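PDB 2HK0: D-psicose 3-epimerase from Agrobacterium tumefaciens, which probably interconverts D-psicose and D-fructose by inverting the configuration at C3 of the unphosphorylated sugar, in a reaction that depends on a bound metal ion. Local coordinates for residues Ser28-Trp34 with Val267-Ile273; Leu180-Ala184 with Ile209-Ser213; Asp216-Thr220 with Ala251-Ile255; Gly226-Thr230 with Ala260-Glu264. One frame throughout, in Å; residues are numbered along the deposited sequence.

Contact 1 of 4, residues Ser28-Trp34 with Val267-Ile273; sequences SYWEHEW and VKTGGTI
Trp34 and Ile273 each set their first torsion so that the next carbon stands anti to the carbonyl carbon (chi1 -61° and -66°), which lays Ile273 CG1 over one face of the indole. It sits 3.5 Å from the centroid of the six-membered ring of Trp34, a CH-pi contact. Ile273 CD1 runs on into the bend of 28-34, 3.6 Å from Glu33 N and 4.0 Å from Ser28 CB. At the pyrrole side of the indole the methyl CG2 of Thr272 approaches Trp34 CD1 to 3.3 Å, while Asp276 takes the indole N-H.

The backbone locks this packing in place. Ile273 N donates to His32 O at 3.1 Å, and Gly271 CA adds a C-H...O contact to the same oxygen. A bend at chi2 of Glu33 brings OE2 to 2.8 Å from Thr272 N, which donates to it from above the carboxylate plane; the still shorter approach of the Thr272 hydroxyl is doubtful. At the other end a water bridges Tyr29 O and Val267 N. The loop after strand 22-26 thus meets the loop and helix start that follow strand 260-263, beyond the C-terminal ends of these strands, the side of a TIM barrel on which active sites lie.

Contact 2 of 4, residues Leu180-Ala184 with Ile209-Ser213; sequences LNTAA and IEEDS
The flat carboxylate of Glu211 serves the start of helix 183-193 with both oxygens, one directly and one through a water. OE2 uses its syn lone pair to accept the N-H of Ala183, at 2.6 Å from that nitrogen and with an angle of 151° at the hydrogen. OE1 receives a hydrogen bond from a water that in turn accepts the N-H of Ala184, so one carboxylate provides for two successive amides. Over one face of the group lies the methyl of Ala217. On the side of the other face, and farther off, stands Thr182, whose OG1 is 4.0 Å from Glu211 OE1.

Glu211 reaches the helix because its chain bends at chi2 (-73°), which turns the carboxylate toward Thr182 and Ala183. Thr182 precedes the helix but makes no capping bond with its own side chain; the oxygen from Glu211 occupies the first amide instead. The positive end of the helix dipole would favour a negative group here and probably helps to keep Glu211 ionised.

Next door the contact is by van der Waals touch: Glu210 CB lies 3.1 Å from the carbonyl oxygen Asn181 O, and Glu210 CG is 4.1 Å from Asn181 CB. The polar ends look elsewhere, Asn181 to Leu172 and Asn177, Glu210 to Arg174 and to Arg281 of the second subunit. A carboxylate from the short link between helices 204-210 and 214-221 binding the N terminus of helix 183-193 joins consecutive beta-alpha units of the TIM barrel.

Contact 3 of 4, residues Asp216-Thr220 with Ala251-Ile255; sequences DAIRT and ALRDI
Ile218 CG2 is the bump around which this pair of helices fits. It enters a hollow lined by three side chains of 251-255, with Ala251 CB at 3.6 Å from Ile218 CG2 as the floor, and Leu252 CD2 and Ile255 CD1 completing the lining at 3.9 Å and 3.8 Å from that same methyl. The small Ala251 lets the backbones draw close, its CA only 6.1 Å from the CA of Ile218. Ile255, just past the end of its helix, fills the next gap: with CG1 placed between the backbone N and the carbonyl carbon (chi1 67°), CD1 meets Ile218 while CG2 lies 3.9 Å from Arg219 CA.

A salt-bridge network roofs the apolar part. The bent chain of Arg219 brings NH1 to 3.2 Å from Asp254 OD2, which is tilted from the guanidinium plane, and NH2 to 2.9 Å from Asp216 OD1, which lies in it. Held by two carboxylates, the guanidinium comes near Arg219 of the third subunit, and Asp254 near Asp216 of that subunit. Inward, Ile218 and Leu252 rest on Phe228 of strand 225-230, so helices 214-221 and 245-254 sit side by side on the outside of the barrel.

Contact 4 of 4, residues Gly226-Thr230 with Ala260-Glu264; sequences GHFHT and AVIME
Backbone hydrogen bonds come first in this parallel strand pair. Ile262 N donates to Phe228 O at 3.0 Å and almost straight, at 172°; Thr230 N returns a bond of 2.9 Å to Ile262 O, and Glu264 N gives one of 2.9 Å to Thr230 O. At the beginning of the ladder the bond from Phe228 N to Ala260 O is weak. A water fills in there, donating to Gly226 O, accepting from Ala260 N and lying in the plane of the His227 ring beside ND1. C-H...O contacts supplement the ladder, the closest from His229 CA to Ile262 O at 3.2 Å.

The two strands are the seventh and eighth of the TIM barrel, joined by a beta-alpha-beta crossover through helix 245-254, and their residues face two environments. Phe228, Thr230, Val261 and Met263, a selenomethionine here, are on one face, toward the surrounding helices and loops; His229 and Ile262 share the other, the barrel interior.

Apolar packing follows the same division. Val261 CG1 lies at the edge of the Phe228 ring and 3.7 Å from Thr230 CG2. On the interior side Ile262 CB stands 3.7 Å from His229 CD2, while Ile262 CG1 approaches His227 CE1 to 3.6 Å.

The polar side-chain contacts lie on the His229 side of the sheet and at its C-terminal end. Glu264, extended with CG anti to its backbone N, carries OE1 to 3.2 Å from His229 ND1, a weak bond with the ring and carboxylate planes 72° apart. Glu54 of strand 52-56 is hydrogen-bonded to NE2 of both His227 and His229, through one carboxylate oxygen each.

Overall arrangement
Contact 4 lies nearest the centre of the chain, in the wall of the barrel; contacts 2 and 3 lie together on one side. Contact 3, about 14 Å from contact 4 between centres, crosses it along the chain, its helices flanking strand 225-230 in sequence and packing on Phe228. Contact 2 closes before contact 3 opens; with about 13 Å between centres, they touch through Ala183, Ala184 and Glu211 against Ala217 and Thr220, and the third subunit reaches both. Contact 1 encloses the other three in sequence and lies opposite contact 3 across the chain's centre, about 31 Å between centres. Its second segment follows strand 260-263 after a few residues; that strand thus leads from the barrel wall into the loops at its C-terminal end.

Contact 1 of 4, residues Ser28-Trp34 with Val267-Ile273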
loop_
_atom_site.group_PDB
_atom_site.type_symbol
_atom_site.label_atom_id
_atom_site.label_comp_id
_atom_site.label_asym_id
_atom_site.label_seq_id
_atom_site.Cartn_x
_atom_site.Cartn_y
_atom_site.Cartn_z
ATOM N N SER A 28 16.138 25.542 -0.548
ATOM C CA SER A 28 17.323 24.883 -1.122
ATOM C C SER A 28 16.998 23.878 -2.244
ATOM O O SER A 28 17.894 23.348 -2.916
ATOM C CB SER A 28 18.124 24.176 -0.034
ATOM O OG SER A 28 18.813 25.122 0.758
ATOM N N TYR A 29 15.717 23.602 -2.416
ATOM C CA TYR A 29 15.240 22.724 -3.483
ATOM C C TYR A 29 15.765 23.255 -4.833
ATOM O O TYR A 29 16.099 22.492 -5.730
ATOM C CB TYR A 29 13.714 22.772 -3.486
ATOM C CG TYR A 29 13.016 22.252 -4.722
ATOM C CD1 TYR A 29 13.044 20.897 -5.051
ATOM C CD2 TYR A 29 12.220 23.096 -5.488
ATOM C CE1 TYR A 29 12.276 20.392 -6.103
ATOM C CE2 TYR A 29 11.457 22.612 -6.539
ATOM C CZ TYR A 29 11.479 21.259 -6.842
ATOM O OH TYR A 29 10.672 20.781 -7.863
ATOM N N TRP A 30 15.836 24.574 -4.953
ATOM C CA TRP A 30 16.282 25.237 -6.183
ATOM C C TRP A 30 17.792 25.518 -6.259
ATOM O O TRP A 30 18.264 26.064 -7.260
ATOM C CB TRP A 30 15.524 26.564 -6.352
ATOM C CG TRP A 30 14.074 26.430 -6.774
ATOM C CD1 TRP A 30 13.608 26.197 -8.037
ATOM C CD2 TRP A 30 12.915 26.521 -5.931
ATOM N NE1 TRP A 30 12.237 26.136 -8.037
ATOM C CE2 TRP A 30 11.785 26.329 -6.756
ATOM C CE3 TRP A 30 12.723 26.740 -4.558
ATOM C CZ2 TRP A 30 10.476 26.348 -6.252
ATOM C CZ3 TRP A 30 11.425 26.760 -4.057
ATOM C CH2 TRP A 30 10.318 26.564 -4.905
ATOM N N GLU A 31 18.557 25.143 -5.237
ATOM C CA GLU A 31 19.993 25.426 -5.254
ATOM C C GLU A 31 20.900 24.202 -5.198
ATOM O O GLU A 31 20.428 23.069 -5.052
ATOM C CB GLU A 31 20.349 26.360 -4.098
ATOM C CG GLU A 31 19.677 27.723 -4.162
ATOM C CD GLU A 31 20.180 28.572 -5.331
ATOM O OE1 GLU A 31 21.361 28.422 -5.712
ATOM O OE2 GLU A 31 19.400 29.395 -5.857
ATOM N N HIS A 32 22.211 24.446 -5.310
ATOM C CA HIS A 32 23.217 23.385 -5.268
ATOM C C HIS A 32 24.177 23.626 -4.115
ATOM O O HIS A 32 24.950 22.751 -3.747
ATOM C CB HIS A 32 24.030 23.359 -6.563
ATOM C CG HIS A 32 23.201 23.188 -7.792
ATOM N ND1 HIS A 32 22.363 22.110 -7.978
ATOM C CD2 HIS A 32 23.069 23.964 -8.894
ATOM C CE1 HIS A 32 21.749 22.231 -9.142
ATOM N NE2 HIS A 32 22.159 23.347 -9.718
ATOM N N GLU A 33 24.131 24.832 -3.564
ATOM C CA GLU A 33 25.001 25.222 -2.467
ATOM C C GLU A 33 24.165 25.731 -1.281
ATOM O O GLU A 33 23.159 26.429 -1.478
ATOM C CB GLU A 33 25.931 26.336 -2.951
ATOM C CG GLU A 33 27.400 26.104 -2.692
ATOM C CD GLU A 33 27.937 24.898 -3.427
ATOM O OE1 GLU A 33 27.771 24.815 -4.664
ATOM O OE2 GLU A 33 28.534 24.034 -2.762
ATOM N N TRP A 34 24.572 25.394 -0.056
ATOM C CA TRP A 34 23.842 25.859 1.122
ATOM C C TRP A 34 24.048 27.370 1.280
ATOM O O TRP A 34 23.272 28.047 1.949
ATOM C CB TRP A 34 24.350 25.175 2.399
ATOM C CG TRP A 34 24.219 23.672 2.435
ATOM C CD1 TRP A 34 25.240 22.767 2.526
ATOM C CD2 TRP A 34 23.008 22.908 2.432
ATOM N NE1 TRP A 34 24.740 21.489 2.584
ATOM C CE2 TRP A 34 23.373 21.544 2.527
ATOM C CE3 TRP A 34 21.651 23.239 2.360
ATOM C CZ2 TRP A 34 22.430 20.512 2.553
ATOM C CZ3 TRP A 34 20.705 22.203 2.383
ATOM C CH2 TRP A 34 21.103 20.860 2.480
ATOM N N VAL A 267 16.460 16.876 -5.440
ATOM C CA VAL A 267 16.508 16.108 -6.666
ATOM C C VAL A 267 17.651 16.501 -7.628
ATOM O O VAL A 267 17.760 15.938 -8.717
ATOM C CB VAL A 267 15.148 16.226 -7.415
ATOM C CG1 VAL A 267 13.991 15.706 -6.519
ATOM C CG2 VAL A 267 14.895 17.676 -7.805
ATOM N N LYS A 268 18.499 17.443 -7.223
ATOM C CA LYS A 268 19.613 17.882 -8.063
ATOM C C LYS A 268 20.995 17.451 -7.567
ATOM O O LYS A 268 21.336 17.635 -6.396
ATOM C CB LYS A 268 19.584 19.406 -8.205
ATOM C CG LYS A 268 18.403 19.931 -9.026
ATOM C CD LYS A 268 18.526 19.533 -10.501
ATOM C CE LYS A 268 17.385 20.131 -11.346
ATOM N NZ LYS A 268 17.545 19.899 -12.831
ATOM N N THR A 269 21.790 16.879 -8.473
ATOM C CA THR A 269 23.141 16.440 -8.138
ATOM C C THR A 269 24.063 17.644 -8.159
ATOM O O THR A 269 23.712 18.688 -8.712
ATOM C CB THR A 269 23.733 15.489 -9.188
ATOM O OG1 THR A 269 23.991 16.240 -10.385
ATOM C CG2 THR A 269 22.785 14.341 -9.497
ATOM N N GLY A 270 25.248 17.486 -7.573
ATOM C CA GLY A 270 26.235 18.555 -7.574
ATOM C C GLY A 270 26.233 19.559 -6.431
ATOM O O GLY A 270 25.226 19.775 -5.747
ATOM N N GLY A 271 27.385 20.191 -6.236
ATOM C CA GLY A 271 27.530 21.177 -5.186
ATOM C C GLY A 271 27.550 20.535 -3.820
ATOM O O GLY A 271 27.520 19.313 -3.687
ATOM N N THR A 272 27.610 21.373 -2.798
ATOM C CA THR A 272 27.627 20.921 -1.417
ATOM C C THR A 272 26.332 20.186 -1.023
ATOM O O THR A 272 26.372 19.200 -0.288
ATOM C CB THR A 272 27.825 22.122 -0.480
ATOM O OG1 THR A 272 29.029 22.804 -0.848
ATOM C CG2 THR A 272 27.942 21.665 0.961
ATOM N N ILE A 273 25.189 20.674 -1.501
ATOM C CA ILE A 273 23.920 20.030 -1.166
ATOM C C ILE A 273 23.928 18.621 -1.771
ATOM O O ILE A 273 23.641 17.634 -1.082
ATOM C CB ILE A 273 22.719 20.850 -1.721
ATOM C CG1 ILE A 273 22.643 22.193 -0.991
ATOM C CG2 ILE A 273 21.419 20.079 -1.540
ATOM C CD1 ILE A 273 21.645 23.159 -1.571
HETATM O O HOH W 1 16.879 19.778 -5.552
HETATM O O HOH W 2 22.664 19.978 -5.824
#

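Contact 2 of 4, residues Leu180-Ala184 with Ile209-Ser213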
loop_
_atom_site.group_PDB
_atom_site.type_symbol
_atom_site.label_atom_id
_atom_site.label_comp_id
_atom_site.label_asym_id
_atom_site.label_seq_id
_atom_site.Cartn_x
_atom_site.Cartn_y
_atom_site.Cartn_z
ATOM N N LEU A 180 17.875 9.610 18.322
ATOM C CA LEU A 180 16.418 9.605 18.101
ATOM C C LEU A 180 16.159 9.157 16.646
ATOM O O LEU A 180 16.393 9.918 15.698
ATOM C CB LEU A 180 15.843 11.009 18.351
ATOM C CG LEU A 180 16.245 11.691 19.678
ATOM C CD1 LEU A 180 15.684 13.117 19.740
ATOM C CD2 LEU A 180 15.710 10.886 20.864
ATOM N N ASN A 181 15.701 7.915 16.481
ATOM C CA ASN A 181 15.427 7.331 15.164
ATOM C C ASN A 181 13.959 7.011 14.981
ATOM O O ASN A 181 13.497 6.721 13.873
ATOM C CB ASN A 181 16.194 6.023 15.004
ATOM C CG ASN A 181 17.682 6.223 15.046
ATOM O OD1 ASN A 181 18.390 5.497 15.730
ATOM N ND2 ASN A 181 18.169 7.218 14.313
ATOM N N THR A 182 13.231 7.092 16.076
ATOM C CA THR A 182 11.827 6.743 16.092
ATOM C C THR A 182 10.919 7.805 16.735
ATOM O O THR A 182 11.346 8.519 17.644
ATOM C CB THR A 182 11.739 5.408 16.869
ATOM O OG1 THR A 182 11.601 4.318 15.945
ATOM C CG2 THR A 182 10.688 5.447 17.876
ATOM N N ALA A 183 9.671 7.906 16.273
ATOM C CA ALA A 183 8.743 8.855 16.872
ATOM C C ALA A 183 8.651 8.572 18.391
ATOM O O ALA A 183 8.653 9.487 19.197
ATOM C CB ALA A 183 7.357 8.731 16.214
ATOM N N ALA A 184 8.607 7.297 18.775
ATOM C CA ALA A 184 8.511 6.937 20.195
ATOM C C ALA A 184 9.738 7.426 20.962
ATOM O O ALA A 184 9.623 7.870 22.102
ATOM C CB ALA A 184 8.355 5.424 20.349
ATOM N N ILE A 209 12.406 4.860 6.574
ATOM C CA ILE A 209 13.425 3.880 6.899
ATOM C C ILE A 209 13.198 3.217 8.267
ATOM O O ILE A 209 13.116 1.986 8.369
ATOM C CB ILE A 209 14.819 4.527 6.912
ATOM C CG1 ILE A 209 15.142 5.091 5.521
ATOM C CG2 ILE A 209 15.874 3.505 7.394
ATOM C CD1 ILE A 209 16.414 5.927 5.469
ATOM N N GLU A 210 13.041 4.041 9.302
ATOM C CA GLU A 210 12.929 3.542 10.671
ATOM C C GLU A 210 11.593 3.070 11.248
ATOM O O GLU A 210 11.568 2.138 12.049
ATOM C CB GLU A 210 13.496 4.605 11.618
ATOM C CG GLU A 210 14.918 5.046 11.279
ATOM C CD GLU A 210 15.921 3.894 11.284
ATOM O OE1 GLU A 210 15.635 2.841 11.905
ATOM O OE2 GLU A 210 17.001 4.047 10.677
ATOM N N GLU A 211 10.492 3.690 10.852
ATOM C CA GLU A 211 9.207 3.349 11.459
ATOM C C GLU A 211 8.505 2.082 11.030
ATOM O O GLU A 211 8.547 1.671 9.861
ATOM C CB GLU A 211 8.218 4.503 11.289
ATOM C CG GLU A 211 8.700 5.876 11.798
ATOM C CD GLU A 211 8.737 5.984 13.326
ATOM O OE1 GLU A 211 8.215 5.078 14.022
ATOM O OE2 GLU A 211 9.279 6.994 13.817
ATOM N N ASP A 212 7.818 1.488 11.993
ATOM C CA ASP A 212 7.018 0.295 11.756
ATOM C C ASP A 212 5.756 0.702 10.966
ATOM O O ASP A 212 5.315 -0.018 10.065
ATOM C CB ASP A 212 6.607 -0.339 13.099
ATOM C CG ASP A 212 5.666 -1.524 12.918
ATOM O OD1 ASP A 212 5.948 -2.393 12.063
ATOM O OD2 ASP A 212 4.647 -1.596 13.640
ATOM N N SER A 213 5.188 1.859 11.305
ATOM C CA SER A 213 3.975 2.364 10.648
ATOM C C SER A 213 3.936 3.902 10.637
ATOM O O SER A 213 4.134 4.532 11.676
ATOM C CB SER A 213 2.732 1.826 11.374
ATOM O OG SER A 213 1.571 2.579 11.034
HETATM O O HOH W 3 7.715 5.261 16.709
#

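Contact 3 of 4, residues Asp216-Thr220 with Ala251-Ile255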
loop_
_atom_site.group_PDB
_atom_site.type_symbol
_atom_site.label_atom_id
_atom_site.label_comp_id
_atom_site.label_asym_id
_atom_site.label_seq_id
_atom_site.Cartn_x
_atom_site.Cartn_y
_atom_site.Cartn_z
ATOM N N ASP A 216 0.995 5.115 12.766
ATOM C CA ASP A 216 1.278 4.887 14.177
ATOM C C ASP A 216 2.305 5.864 14.717
ATOM O O ASP A 216 2.175 6.314 15.851
ATOM C CB ASP A 216 1.782 3.460 14.428
ATOM C CG ASP A 216 0.649 2.438 14.503
ATOM O OD1 ASP A 216 -0.544 2.830 14.467
ATOM O OD2 ASP A 216 0.957 1.229 14.613
ATOM N N ALA A 217 3.317 6.194 13.910
ATOM C CA ALA A 217 4.362 7.112 14.359
ATOM C C ALA A 217 3.770 8.515 14.579
ATOM O O ALA A 217 4.106 9.219 15.546
ATOM C CB ALA A 217 5.496 7.162 13.325
ATOM N N ILE A 218 2.866 8.907 13.693
ATOM C CA ILE A 218 2.237 10.224 13.778
ATOM C C ILE A 218 1.324 10.305 14.990
ATOM O O ILE A 218 1.323 11.295 15.719
ATOM C CB ILE A 218 1.455 10.518 12.489
ATOM C CG1 ILE A 218 2.462 10.771 11.364
ATOM C CG2 ILE A 218 0.516 11.711 12.686
ATOM C CD1 ILE A 218 1.857 10.859 9.967
ATOM N N ARG A 219 0.561 9.245 15.221
ATOM C CA ARG A 219 -0.326 9.220 16.362
ATOM C C ARG A 219 0.495 9.179 17.651
ATOM O O ARG A 219 0.091 9.747 18.661
ATOM C CB ARG A 219 -1.235 8.001 16.280
ATOM C CG ARG A 219 -2.687 8.353 16.190
ATOM C CD ARG A 219 -3.316 7.789 14.951
ATOM N NE ARG A 219 -2.803 6.462 14.647
ATOM C CZ ARG A 219 -2.966 5.876 13.471
ATOM N NH1 ARG A 219 -3.639 6.507 12.518
ATOM N NH2 ARG A 219 -2.413 4.692 13.239
ATOM N N THR A 220 1.640 8.494 17.614
ATOM C CA THR A 220 2.510 8.409 18.784
ATOM C C THR A 220 2.988 9.817 19.126
ATOM O O THR A 220 3.011 10.212 20.291
ATOM C CB THR A 220 3.722 7.493 18.509
ATOM O OG1 THR A 220 3.280 6.135 18.456
ATOM C CG2 THR A 220 4.764 7.627 19.596
ATOM N N ALA A 251 -3.752 10.240 9.589
ATOM C CA ALA A 251 -3.103 10.320 10.886
ATOM C C ALA A 251 -2.961 11.785 11.331
ATOM O O ALA A 251 -3.247 12.112 12.485
ATOM C CB ALA A 251 -1.738 9.637 10.838
ATOM N N LEU A 252 -2.526 12.661 10.425
ATOM C CA LEU A 252 -2.383 14.077 10.767
ATOM C C LEU A 252 -3.750 14.617 11.221
ATOM O O LEU A 252 -3.838 15.355 12.202
ATOM C CB LEU A 252 -1.840 14.879 9.563
ATOM C CG LEU A 252 -0.390 14.553 9.163
ATOM C CD1 LEU A 252 0.001 15.375 7.936
ATOM C CD2 LEU A 252 0.569 14.854 10.321
ATOM N N ARG A 253 -4.818 14.235 10.523
ATOM C CA ARG A 253 -6.147 14.679 10.931
ATOM C C ARG A 253 -6.562 14.039 12.267
ATOM O O ARG A 253 -7.175 14.699 13.103
ATOM C CB ARG A 253 -7.183 14.377 9.842
ATOM C CG ARG A 253 -7.488 15.592 8.952
ATOM C CD ARG A 253 -6.949 15.466 7.523
ATOM N NE ARG A 253 -7.705 14.481 6.748
ATOM C CZ ARG A 253 -7.266 13.912 5.629
ATOM N NH1 ARG A 253 -6.073 14.226 5.139
ATOM N NH2 ARG A 253 -8.018 13.013 5.008
ATOM N N ASP A 254 -6.208 12.770 12.477
ATOM C CA ASP A 254 -6.529 12.081 13.735
ATOM C C ASP A 254 -5.979 12.883 14.914
ATOM O O ASP A 254 -6.626 12.989 15.956
ATOM C CB ASP A 254 -5.891 10.685 13.818
ATOM C CG ASP A 254 -6.667 9.612 13.066
ATOM O OD1 ASP A 254 -7.876 9.808 12.804
ATOM O OD2 ASP A 254 -6.053 8.552 12.756
ATOM N N ILE A 255 -4.776 13.437 14.766
ATOM C CA ILE A 255 -4.195 14.199 15.867
ATOM C C ILE A 255 -4.495 15.693 15.802
ATOM O O ILE A 255 -3.907 16.486 16.552
ATOM C CB ILE A 255 -2.661 13.992 15.950
ATOM C CG1 ILE A 255 -1.966 14.596 14.731
ATOM C CG2 ILE A 255 -2.352 12.512 16.042
ATOM C CD1 ILE A 255 -0.425 14.623 14.867
#

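Contact 4 of 4, residues Gly226-Thr230 with Ala260-Glu264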
loop_
_atom_site.group_PDB
_atom_site.type_symbol
_atom_site.label_atom_id
_atom_site.label_comp_id
_atom_site.label_asym_id
_atom_site.label_seq_id
_atom_site.Cartn_x
_atom_site.Cartn_y
_atom_site.Cartn_z
ATOM N N GLY A 226 5.164 19.031 16.483
ATOM C CA GLY A 226 5.200 20.467 16.262
ATOM C C GLY A 226 5.601 20.926 14.871
ATOM O O GLY A 226 5.367 22.079 14.517
ATOM N N HIS A 227 6.192 20.031 14.080
ATOM C CA HIS A 227 6.641 20.364 12.726
ATOM C C HIS A 227 6.697 19.056 11.916
ATOM O O HIS A 227 6.876 17.975 12.484
ATOM C CB HIS A 227 8.022 21.028 12.803
ATOM C CG HIS A 227 8.338 21.920 11.643
ATOM N ND1 HIS A 227 7.420 22.799 11.106
ATOM C CD2 HIS A 227 9.484 22.094 10.939
ATOM C CE1 HIS A 227 7.984 23.476 10.121
ATOM N NE2 HIS A 227 9.238 23.068 9.999
ATOM N N PHE A 228 6.545 19.149 10.598
ATOM C CA PHE A 228 6.498 17.962 9.742
ATOM C C PHE A 228 7.152 18.220 8.383
ATOM O O PHE A 228 6.889 19.238 7.736
ATOM C CB PHE A 228 5.022 17.579 9.537
ATOM C CG PHE A 228 4.793 16.181 8.998
ATOM C CD1 PHE A 228 5.119 15.063 9.752
ATOM C CD2 PHE A 228 4.158 15.994 7.769
ATOM C CE1 PHE A 228 4.813 13.770 9.299
ATOM C CE2 PHE A 228 3.844 14.707 7.297
ATOM C CZ PHE A 228 4.169 13.596 8.062
ATOM N N HIS A 229 7.991 17.285 7.951
ATOM C CA HIS A 229 8.669 17.393 6.662
ATOM C C HIS A 229 8.185 16.289 5.725
ATOM O O HIS A 229 7.950 15.153 6.162
ATOM C CB HIS A 229 10.190 17.259 6.845
ATOM C CG HIS A 229 10.873 18.543 7.195
ATOM N ND1 HIS A 229 12.245 18.661 7.260
ATOM C CD2 HIS A 229 10.377 19.780 7.428
ATOM C CE1 HIS A 229 12.565 19.918 7.509
ATOM N NE2 HIS A 229 11.449 20.618 7.614
ATOM N N THR A 230 8.071 16.607 4.437
ATOM C CA THR A 230 7.611 15.630 3.460
ATOM C C THR A 230 8.523 15.478 2.244
ATOM O O THR A 230 9.237 16.407 1.853
ATOM C CB THR A 230 6.232 15.986 2.936
ATOM O OG1 THR A 230 6.262 17.335 2.457
ATOM C CG2 THR A 230 5.186 15.846 4.045
ATOM N N ALA A 260 2.736 23.190 10.437
ATOM C CA ALA A 260 3.249 23.286 9.078
ATOM C C ALA A 260 3.671 21.958 8.473
ATOM O O ALA A 260 4.110 21.046 9.167
ATOM C CB ALA A 260 4.430 24.251 9.041
ATOM N N VAL A 261 3.528 21.864 7.157
ATOM C CA VAL A 261 3.933 20.686 6.404
ATOM C C VAL A 261 4.873 21.258 5.336
ATOM O O VAL A 261 4.419 21.911 4.395
ATOM C CB VAL A 261 2.725 20.002 5.729
ATOM C CG1 VAL A 261 3.205 18.848 4.856
ATOM C CG2 VAL A 261 1.763 19.488 6.789
ATOM N N ILE A 262 6.174 21.033 5.504
ATOM C CA ILE A 262 7.176 21.553 4.582
ATOM C C ILE A 262 7.726 20.456 3.694
ATOM O O ILE A 262 8.270 19.454 4.197
ATOM C CB ILE A 262 8.398 22.137 5.336
ATOM C CG1 ILE A 262 7.939 23.013 6.511
ATOM C CG2 ILE A 262 9.298 22.922 4.342
ATOM C CD1 ILE A 262 7.103 24.216 6.105
HETATM N N MSE A 263 7.598 20.612 2.382
HETATM C CA MSE A 263 8.186 19.599 1.502
HETATM C C MSE A 263 9.677 19.956 1.417
HETATM O O MSE A 263 10.043 21.119 1.257
HETATM C CB MSE A 263 7.536 19.595 0.115
HETATM C CG MSE A 263 7.560 20.912 -0.631
HETATM SE SE MSE A 263 6.597 20.671 -2.327
HETATM C CE MSE A 263 4.790 20.419 -1.671
ATOM N N GLU A 264 10.528 18.946 1.544
ATOM C CA GLU A 264 11.971 19.131 1.543
ATOM C C GLU A 264 12.570 18.270 0.433
ATOM O O GLU A 264 13.308 17.323 0.684
ATOM C CB GLU A 264 12.494 18.699 2.917
ATOM C CG GLU A 264 13.976 18.861 3.159
ATOM C CD GLU A 264 14.365 18.358 4.547
ATOM O OE1 GLU A 264 13.924 17.251 4.915
ATOM O OE2 GLU A 264 15.103 19.066 5.265
HETATM O O HOH W 4 4.929 23.474 12.317
#